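Local coordinates for uncharacterized protein (Equus caballus, PDB 5WF2) that probably associates with the adaptor complex AP-4 and may thereby act in vesicular trafficking at the trans-Golgi network, seen here as its VHS/ENTH-like domain, at residues T35-F41 / C76-A81; Q26-V31 / L57-V62; Q96-L100 / H128-C133. All blocks are in the same frame, centred on the assembly; numbering follows the deposited sequence.

Contact 1: residues T35-F41 / C76-A81; sequences TRGSRAF and CVQMRA
Arg80 reaches into the loop 35-41 because its chain runs straight through chi2 (-177°) and then bends at chi3 (64°), which turns the guanidinium across the inside of the turn. Met79, bent at both chi2 and chi3, folds its CE back to lie beside Phe41, and the two side chains point the same way. NH1 of Arg80 donates to the carbonyl O of Arg39 over 2.9 Å; the bond is nearly straight (164°) and the oxygen lies in the guanidinium plane. The same NH1 gives a second hydrogen bond to a water, which in turn donates to Phe41 O. NE bonds to Val34 O and NH2 forms a salt bridge with Glu46, so all three nitrogens are engaged and the rotation of the group is fixed. The CA of Gly37 lies over one guanidinium face.

Around this polar centre the packing is apolar. Ala40 CB sits 3.8 Å from Met79 CB, while Met79 CE touches Phe41 CE1 at 4.0 Å. At the other end of the loop, Thr35 CG2 meets Ala81 CB at 4.0 Å. The link between helices 25-35 and 44-56 thus wraps round a buried arginine of a third helix, 75-89, within the all-helical VHS/ENTH-like fold of tepsin.

Contact 2: residues Q26-V31 / L57-V62; sequences QELSLV and LNCEAV
Glu27 is the main bump of helix 25-35 here, filling the hollow between the Leu57 side chain, the start of helix 59-68 and Val62. Its CB and CG lie square across the Val62 side chain, with CG 3.6 Å from Val62 CG2. A bend at chi2 (82°) then lifts the carboxylate off this methyl toward the backbone of the Leu57-Asn58 turn, where OE2 rests 3.4 Å from Leu57 CB.

Leu57 is the matching bump from the other side. Its two methyls divide the work: CD2 packs 3.7 Å from Gln26 CB and also touches the amide oxygen of that side chain, while CD1 reaches Leu30 CD2 at 4.1 Å. Deeper along the contact, the Val31 and Val62 side chains lie alongside each other, pointing opposite ways, with Val31 CG2 3.9 Å from Val62 CG1. Phe50 of helix 44-56 touches both Leu30 and Val62, so a third helix backs this apolar end.

One polar bond joins the two segments. Asn58 N donates to Glu27 OE2 at 3.0 Å and 167°, OE2 accepting with the lone pair that faces away from the other carboxylate oxygen. Asn58 is itself the N-cap, its OD1 accepting from Ala61 N at 3.0 Å in the carbonyl plane. The Glu27 carboxylate therefore sits beside the N-terminal end of helix 59-68, where the helix dipole would be expected to stabilise its negative charge and keep it ionised.

Contact 3: residues Q96-L100 / H128-C133; sequences QEHIL and HFEASC
Phe129 and Leu100 make the close-packed half of this contact, where helices 96-111 and 117-132 cross at a steep angle, their short segments at 136° between N-to-C directions with axes 9.2 Å apart. The two side chains overlap flank to flank, each heading for the other's helix, and Leu100 CD1 lies 3.9 Å from Phe129 CB. Phe129 has CG anti to its carbonyl carbon (chi1 -66°), which carries the ring along the inner side of the contact to Ile99, whose CG2 comes within 3.6 Å of Phe129 CE2. All three of these residues are buried.

Gln96 spans the boundary between this core and the surface. Its extended chain passes crosswise to Phe129, with CD 3.7 Å from Phe129 CD1 and the amide turned 49° from the ring plane. Beyond the ring, OE1 lies 2.8 Å from Ser132 OG; NE2 passes near the edge of the His128 ring and hydrogen-bonds to Gly89 O.

The outer side is looser. Glu97, His128, Ser132 and Cys133 are all exposed, and Cys133, the last modelled residue, covers Glu97 with its sulfur, SG standing 3.6 Å from Glu97 CA. Glu130 brushes Leu100 with its aliphatic part and sends its carboxylate to Arg127.

Chemically, the contact combines hydrocarbon packing inside with a mixed polar rim that includes Glu97 and the Glu130-Arg127 pair. The Gln96 amide has a use for each end, its nitrogen on Gly89 and its oxygen facing Ser132, which should fix its rotation where it leans obliquely on the Phe129 ring.

Overall arrangement
From the N terminus, helix 25-35 supplies the first half of contact 2 and, at its end and in the following loop, the first half of contact 1. Contact 2 closes over helix 44-56 when the chain enters helix 59-68; contact 1 closes later, on helix 75-89. The two therefore cross along the chain, their centres about 17 Å apart, and together tie helix 25-35 and its outgoing loop to two successive helices. Contact 3 follows in series, bringing the end of helix 117-132 back to the start of helix 96-111. It lies across the chain's centre from contact 1 but touches contact 2, where Glu60 packs against His98.

Contact 1: residues T35-F41 / C76-A81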
loop_
_atom_site.group_PDB
_atom_site.type_symbol
_atom_site.label_atom_id
_atom_site.label_comp_id
_atom_site.label_asym_id
_atom_site.label_seq_id
_atom_site.Cartn_x
_atom_site.Cartn_y
_atom_site.Cartn_z
ATOM N N THR A 35 9.282 -0.027 1.431
ATOM C CA THR A 35 9.286 -1.084 0.433
ATOM C C THR A 35 10.654 -1.714 0.206
ATOM O O THR A 35 10.726 -2.733 -0.470
ATOM C CB THR A 35 8.754 -0.611 -0.933
ATOM O OG1 THR A 35 9.526 0.468 -1.475
ATOM C CG2 THR A 35 7.299 -0.196 -0.837
ATOM N N ARG A 36 11.727 -1.156 0.737
ATOM C CA ARG A 36 13.021 -1.799 0.557
ATOM C C ARG A 36 13.228 -2.813 1.674
ATOM O O ARG A 36 12.770 -2.636 2.806
ATOM C CB ARG A 36 14.153 -0.766 0.522
ATOM C CG ARG A 36 14.558 -0.162 1.884
ATOM C CD ARG A 36 15.888 0.625 1.787
ATOM N NE ARG A 36 15.876 1.605 0.695
ATOM C CZ ARG A 36 15.706 2.921 0.837
ATOM N NH1 ARG A 36 15.530 3.469 2.043
ATOM N NH2 ARG A 36 15.710 3.699 -0.245
ATOM N N GLY A 37 13.913 -3.887 1.354
ATOM C CA GLY A 37 14.115 -4.951 2.316
ATOM C C GLY A 37 13.917 -6.289 1.651
ATOM O O GLY A 37 13.308 -6.412 0.587
ATOM N N SER A 38 14.443 -7.319 2.296
ATOM C CA SER A 38 14.485 -8.645 1.706
ATOM C C SER A 38 13.338 -9.539 2.151
ATOM O O SER A 38 13.127 -10.595 1.544
ATOM C CB SER A 38 15.811 -9.314 2.067
ATOM O OG SER A 38 16.077 -9.111 3.443
ATOM N N ARG A 39 12.613 -9.159 3.195
ATOM C CA ARG A 39 11.466 -9.924 3.673
ATOM C C ARG A 39 10.179 -9.372 3.057
ATOM O O ARG A 39 10.037 -8.158 2.879
ATOM C CB ARG A 39 11.416 -9.859 5.201
ATOM C CG ARG A 39 10.328 -10.689 5.866
ATOM C CD ARG A 39 10.639 -11.033 7.349
ATOM N NE ARG A 39 11.649 -12.085 7.489
ATOM C CZ ARG A 39 11.989 -12.665 8.641
ATOM N NH1 ARG A 39 11.401 -12.317 9.775
ATOM N NH2 ARG A 39 12.925 -13.606 8.656
ATOM N N ALA A 40 9.258 -10.277 2.702
ATOM C CA ALA A 40 8.004 -9.895 2.055
ATOM C C ALA A 40 6.960 -9.354 3.023
ATOM O O ALA A 40 5.941 -8.810 2.566
ATOM C CB ALA A 40 7.390 -11.088 1.340
ATOM N N PHE A 41 7.187 -9.493 4.322
ATOM C CA PHE A 41 6.294 -9.014 5.367
ATOM C C PHE A 41 6.981 -7.921 6.180
ATOM O O PHE A 41 8.117 -8.101 6.630
ATOM C CB PHE A 41 5.881 -10.171 6.281
ATOM C CG PHE A 41 5.385 -11.351 5.535
ATOM C CD1 PHE A 41 4.194 -11.284 4.820
ATOM C CD2 PHE A 41 6.135 -12.527 5.484
ATOM C CE1 PHE A 41 3.738 -12.366 4.100
ATOM C CE2 PHE A 41 5.692 -13.621 4.758
ATOM C CZ PHE A 41 4.490 -13.539 4.066
ATOM N N CYS A 76 9.039 -8.879 -4.215
ATOM C CA CYS A 76 9.187 -8.500 -2.812
ATOM C C CYS A 76 8.722 -7.068 -2.590
ATOM O O CYS A 76 8.072 -6.770 -1.582
ATOM C CB CYS A 76 10.635 -8.672 -2.334
ATOM S SG CYS A 76 10.793 -8.646 -0.552
ATOM N N VAL A 77 9.015 -6.170 -3.519
ATOM C CA VAL A 77 8.559 -4.797 -3.353
ATOM C C VAL A 77 7.034 -4.744 -3.419
ATOM O O VAL A 77 6.399 -4.023 -2.641
ATOM C CB VAL A 77 9.212 -3.878 -4.399
ATOM C CG1 VAL A 77 8.490 -2.552 -4.491
ATOM C CG2 VAL A 77 10.700 -3.636 -4.055
ATOM N N GLN A 78 6.426 -5.521 -4.323
ATOM C CA GLN A 78 4.964 -5.569 -4.394
ATOM C C GLN A 78 4.377 -6.065 -3.088
ATOM O O GLN A 78 3.375 -5.523 -2.604
ATOM C CB GLN A 78 4.509 -6.466 -5.531
ATOM C CG GLN A 78 4.696 -5.895 -6.932
ATOM C CD GLN A 78 4.137 -6.829 -7.981
ATOM O OE1 GLN A 78 4.398 -8.033 -7.955
ATOM N NE2 GLN A 78 3.341 -6.291 -8.896
ATOM N N MET A 79 4.969 -7.117 -2.504
ATOM C CA MET A 79 4.461 -7.672 -1.256
ATOM C C MET A 79 4.536 -6.651 -0.125
ATOM O O MET A 79 3.568 -6.467 0.619
ATOM C CB MET A 79 5.229 -8.954 -0.889
ATOM C CG MET A 79 4.857 -10.145 -1.774
ATOM S SD MET A 79 3.216 -10.807 -1.446
ATOM C CE MET A 79 3.408 -11.488 0.195
ATOM N N ARG A 80 5.660 -5.947 -0.010
ATOM C CA ARG A 80 5.806 -4.961 1.058
ATOM C C ARG A 80 4.882 -3.777 0.839
ATOM O O ARG A 80 4.323 -3.238 1.802
ATOM C CB ARG A 80 7.271 -4.506 1.174
ATOM C CG ARG A 80 8.226 -5.652 1.600
ATOM C CD ARG A 80 9.657 -5.166 1.769
ATOM N NE ARG A 80 9.782 -4.198 2.846
ATOM C CZ ARG A 80 9.981 -4.503 4.115
ATOM N NH1 ARG A 80 10.104 -5.757 4.467
ATOM N NH2 ARG A 80 10.070 -3.542 5.035
ATOM N N ALA A 81 4.721 -3.348 -0.409
ATOM C CA ALA A 81 3.794 -2.259 -0.715
ATOM C C ALA A 81 2.369 -2.652 -0.358
ATOM O O ALA A 81 1.654 -1.850 0.243
ATOM C CB ALA A 81 3.905 -1.864 -2.190
HETATM O O HOH W 1 10.431 -6.770 7.304
#

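Contact 2: residues Q26-V31 / L57-V62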
loop_
_atom_site.group_PDB
_atom_site.type_symbol
_atom_site.label_atom_id
_atom_site.label_comp_id
_atom_site.label_asym_id
_atom_site.label_seq_id
_atom_site.Cartn_x
_atom_site.Cartn_y
_atom_site.Cartn_z
ATOM N N GLN A 26 8.534 13.980 0.703
ATOM C CA GLN A 26 8.592 13.262 1.971
ATOM C C GLN A 26 7.802 11.968 1.882
ATOM O O GLN A 26 8.189 10.936 2.453
ATOM C CB GLN A 26 8.037 14.128 3.095
ATOM C CG GLN A 26 8.850 15.394 3.397
ATOM C CD GLN A 26 8.142 16.317 4.402
ATOM O OE1 GLN A 26 6.937 16.533 4.314
ATOM N NE2 GLN A 26 8.892 16.862 5.363
ATOM N N GLU A 27 6.671 12.019 1.188
ATOM C CA GLU A 27 5.875 10.814 1.015
ATOM C C GLU A 27 6.634 9.788 0.186
ATOM O O GLU A 27 6.624 8.592 0.509
ATOM C CB GLU A 27 4.513 11.203 0.413
ATOM C CG GLU A 27 3.607 11.980 1.366
ATOM C CD GLU A 27 3.872 13.494 1.476
ATOM O OE1 GLU A 27 4.744 14.038 0.769
ATOM O OE2 GLU A 27 3.183 14.152 2.283
ATOM N N LEU A 28 7.342 10.230 -0.850
ATOM C CA LEU A 28 8.101 9.292 -1.665
ATOM C C LEU A 28 9.208 8.632 -0.857
ATOM O O LEU A 28 9.392 7.415 -0.923
ATOM C CB LEU A 28 8.670 9.994 -2.884
ATOM C CG LEU A 28 9.565 9.085 -3.742
ATOM C CD1 LEU A 28 8.831 7.839 -4.270
ATOM C CD2 LEU A 28 10.127 9.854 -4.903
ATOM N N SER A 29 9.951 9.416 -0.085
ATOM C CA SER A 29 10.987 8.844 0.774
ATOM C C SER A 29 10.413 7.798 1.705
ATOM O O SER A 29 11.043 6.758 1.933
ATOM C CB SER A 29 11.660 9.935 1.596
ATOM O OG SER A 29 12.160 10.968 0.755
ATOM N N LEU A 30 9.227 8.065 2.276
ATOM C CA LEU A 30 8.600 7.103 3.184
ATOM C C LEU A 30 8.304 5.791 2.467
ATOM O O LEU A 30 8.576 4.702 2.990
ATOM C CB LEU A 30 7.307 7.682 3.782
ATOM C CG LEU A 30 6.621 6.716 4.755
ATOM C CD1 LEU A 30 7.485 6.429 5.996
ATOM C CD2 LEU A 30 5.225 7.238 5.155
ATOM N N VAL A 31 7.721 5.872 1.275
ATOM C CA VAL A 31 7.343 4.662 0.550
ATOM C C VAL A 31 8.577 3.909 0.107
ATOM O O VAL A 31 8.602 2.672 0.109
ATOM C CB VAL A 31 6.462 5.030 -0.650
ATOM C CG1 VAL A 31 6.303 3.868 -1.626
ATOM C CG2 VAL A 31 5.087 5.519 -0.153
ATOM N N LEU A 57 2.134 13.071 7.346
ATOM C CA LEU A 57 2.252 13.452 5.957
ATOM C C LEU A 57 0.867 13.356 5.305
ATOM O O LEU A 57 -0.160 13.215 5.988
ATOM C CB LEU A 57 3.295 12.559 5.279
ATOM C CG LEU A 57 4.700 12.523 5.914
ATOM C CD1 LEU A 57 5.480 11.371 5.371
ATOM C CD2 LEU A 57 5.403 13.833 5.628
ATOM N N ASN A 58 0.836 13.440 3.979
ATOM C CA ASN A 58 -0.418 13.352 3.235
ATOM C C ASN A 58 -0.669 11.881 2.915
ATOM O O ASN A 58 0.024 11.309 2.071
ATOM C CB ASN A 58 -0.333 14.202 1.970
ATOM C CG ASN A 58 -1.677 14.338 1.269
ATOM O OD1 ASN A 58 -2.136 13.406 0.656
ATOM N ND2 ASN A 58 -2.293 15.510 1.357
ATOM N N CYS A 59 -1.625 11.285 3.618
ATOM C CA CYS A 59 -1.953 9.874 3.457
ATOM C C CYS A 59 -2.331 9.491 2.031
ATOM O O CYS A 59 -1.876 8.468 1.521
ATOM C CB CYS A 59 -3.095 9.495 4.402
ATOM S SG CYS A 59 -2.559 9.045 6.069
ATOM N N GLU A 60 -3.158 10.306 1.386
ATOM C CA GLU A 60 -3.590 9.990 0.035
ATOM C C GLU A 60 -2.404 9.935 -0.916
ATOM O O GLU A 60 -2.297 9.026 -1.746
ATOM C CB GLU A 60 -4.641 11.003 -0.441
ATOM C CG GLU A 60 -5.017 10.749 -1.847
ATOM C CD GLU A 60 -6.208 11.549 -2.327
ATOM O OE1 GLU A 60 -6.794 12.319 -1.521
ATOM O OE2 GLU A 60 -6.513 11.391 -3.532
ATOM N N ALA A 61 -1.470 10.877 -0.792
ATOM C CA ALA A 61 -0.308 10.853 -1.661
ATOM C C ALA A 61 0.557 9.627 -1.390
ATOM O O ALA A 61 1.081 9.020 -2.321
ATOM C CB ALA A 61 0.507 12.138 -1.477
ATOM N N VAL A 62 0.721 9.254 -0.125
ATOM C CA VAL A 62 1.421 8.001 0.214
ATOM C C VAL A 62 0.783 6.805 -0.493
ATOM O O VAL A 62 1.473 5.943 -1.066
ATOM C CB VAL A 62 1.423 7.790 1.737
ATOM C CG1 VAL A 62 1.943 6.381 2.057
ATOM C CG2 VAL A 62 2.285 8.832 2.444
#

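Contact 3: residues Q96-L100 / H128-C133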
loop_
_atom_site.group_PDB
_atom_site.type_symbol
_atom_site.label_atom_id
_atom_site.label_comp_id
_atom_site.label_asym_id
_atom_site.label_seq_id
_atom_site.Cartn_x
_atom_site.Cartn_y
_atom_site.Cartn_z
ATOM N N GLN A 96 -12.256 4.084 5.330
ATOM C CA GLN A 96 -11.854 2.886 4.599
ATOM C C GLN A 96 -12.564 2.810 3.253
ATOM O O GLN A 96 -12.035 2.194 2.323
ATOM C CB GLN A 96 -12.091 1.584 5.390
ATOM C CG GLN A 96 -10.904 0.586 5.236
ATOM C CD GLN A 96 -11.208 -0.828 5.690
ATOM O OE1 GLN A 96 -12.145 -1.453 5.205
ATOM N NE2 GLN A 96 -10.416 -1.340 6.625
ATOM N N GLU A 97 -13.721 3.441 3.112
ATOM C CA GLU A 97 -14.321 3.500 1.784
ATOM C C GLU A 97 -13.449 4.311 0.834
ATOM O O GLU A 97 -13.406 4.036 -0.380
ATOM C CB GLU A 97 -15.713 4.084 1.872
ATOM C CG GLU A 97 -16.485 3.791 0.649
ATOM C CD GLU A 97 -17.851 4.391 0.687
ATOM O OE1 GLU A 97 -18.241 4.850 1.783
ATOM O OE2 GLU A 97 -18.513 4.417 -0.380
ATOM N N HIS A 98 -12.748 5.309 1.365
ATOM C CA HIS A 98 -11.857 6.116 0.543
ATOM C C HIS A 98 -10.608 5.341 0.159
ATOM O O HIS A 98 -10.134 5.441 -0.982
ATOM C CB HIS A 98 -11.493 7.397 1.290
ATOM C CG HIS A 98 -11.029 8.518 0.412
ATOM N ND1 HIS A 98 -10.873 9.805 0.885
ATOM C CD2 HIS A 98 -10.687 8.552 -0.894
ATOM C CE1 HIS A 98 -10.449 10.586 -0.098
ATOM N NE2 HIS A 98 -10.312 9.845 -1.186
ATOM N N ILE A 99 -10.059 4.548 1.079
ATOM C CA ILE A 99 -8.940 3.684 0.705
ATOM C C ILE A 99 -9.374 2.709 -0.382
ATOM O O ILE A 99 -8.639 2.503 -1.357
ATOM C CB ILE A 99 -8.356 2.968 1.934
ATOM C CG1 ILE A 99 -7.731 4.026 2.861
ATOM C CG2 ILE A 99 -7.194 2.089 1.522
ATOM C CD1 ILE A 99 -7.159 3.469 4.129
ATOM N N LEU A 100 -10.593 2.187 -0.285
ATOM C CA LEU A 100 -11.085 1.271 -1.309
ATOM C C LEU A 100 -11.233 1.976 -2.646
ATOM O O LEU A 100 -10.813 1.453 -3.684
ATOM C CB LEU A 100 -12.391 0.658 -0.889
ATOM C CG LEU A 100 -13.118 -0.269 -1.881
ATOM C CD1 LEU A 100 -12.244 -1.417 -2.338
ATOM C CD2 LEU A 100 -14.355 -0.753 -1.217
ATOM N N HIS A 128 -11.290 -7.624 2.088
ATOM C CA HIS A 128 -11.456 -6.970 3.376
ATOM C C HIS A 128 -12.060 -5.572 3.210
ATOM O O HIS A 128 -13.037 -5.221 3.885
ATOM C CB HIS A 128 -10.118 -6.918 4.075
ATOM C CG HIS A 128 -10.193 -6.356 5.455
ATOM N ND1 HIS A 128 -10.617 -7.099 6.543
ATOM C CD2 HIS A 128 -10.013 -5.096 5.906
ATOM C CE1 HIS A 128 -10.612 -6.330 7.617
ATOM N NE2 HIS A 128 -10.259 -5.109 7.261
ATOM N N PHE A 129 -11.496 -4.757 2.310
ATOM C CA PHE A 129 -12.010 -3.404 2.113
ATOM C C PHE A 129 -13.450 -3.436 1.603
ATOM O O PHE A 129 -14.291 -2.650 2.046
ATOM C CB PHE A 129 -11.105 -2.626 1.145
ATOM C CG PHE A 129 -9.702 -2.349 1.645
ATOM C CD1 PHE A 129 -9.357 -2.458 2.992
ATOM C CD2 PHE A 129 -8.753 -1.820 0.760
ATOM C CE1 PHE A 129 -8.085 -2.162 3.420
ATOM C CE2 PHE A 129 -7.464 -1.514 1.189
ATOM C CZ PHE A 129 -7.121 -1.674 2.508
ATOM N N GLU A 130 -13.774 -4.384 0.717
ATOM C CA GLU A 130 -15.139 -4.508 0.212
ATOM C C GLU A 130 -16.111 -4.899 1.324
ATOM O O GLU A 130 -17.235 -4.386 1.391
ATOM C CB GLU A 130 -15.157 -5.523 -0.929
ATOM C CG GLU A 130 -14.517 -5.015 -2.198
ATOM C CD GLU A 130 -14.536 -5.987 -3.338
ATOM O OE1 GLU A 130 -14.675 -7.214 -3.109
ATOM O OE2 GLU A 130 -14.382 -5.511 -4.478
ATOM N N ALA A 131 -15.684 -5.783 2.218
ATOM C CA ALA A 131 -16.543 -6.238 3.304
ATOM C C ALA A 131 -16.894 -5.109 4.261
ATOM O O ALA A 131 -18.044 -4.991 4.706
ATOM C CB ALA A 131 -15.844 -7.363 4.049
ATOM N N SER A 132 -15.919 -4.264 4.594
ATOM C CA SER A 132 -16.175 -3.145 5.482
ATOM C C SER A 132 -17.180 -2.159 4.909
ATOM O O SER A 132 -17.848 -1.462 5.678
ATOM C CB SER A 132 -14.873 -2.433 5.795
ATOM O OG SER A 132 -13.884 -3.381 6.164
ATOM N N CYS A 133 -17.312 -2.081 3.594
ATOM C CA CYS A 133 -18.313 -1.221 2.989
ATOM C C CYS A 133 -19.539 -2.016 2.515
ATOM O O CYS A 133 -19.967 -2.980 3.160
ATOM C CB CYS A 133 -17.676 -0.454 1.826
ATOM S SG CYS A 133 -16.066 0.338 2.296
#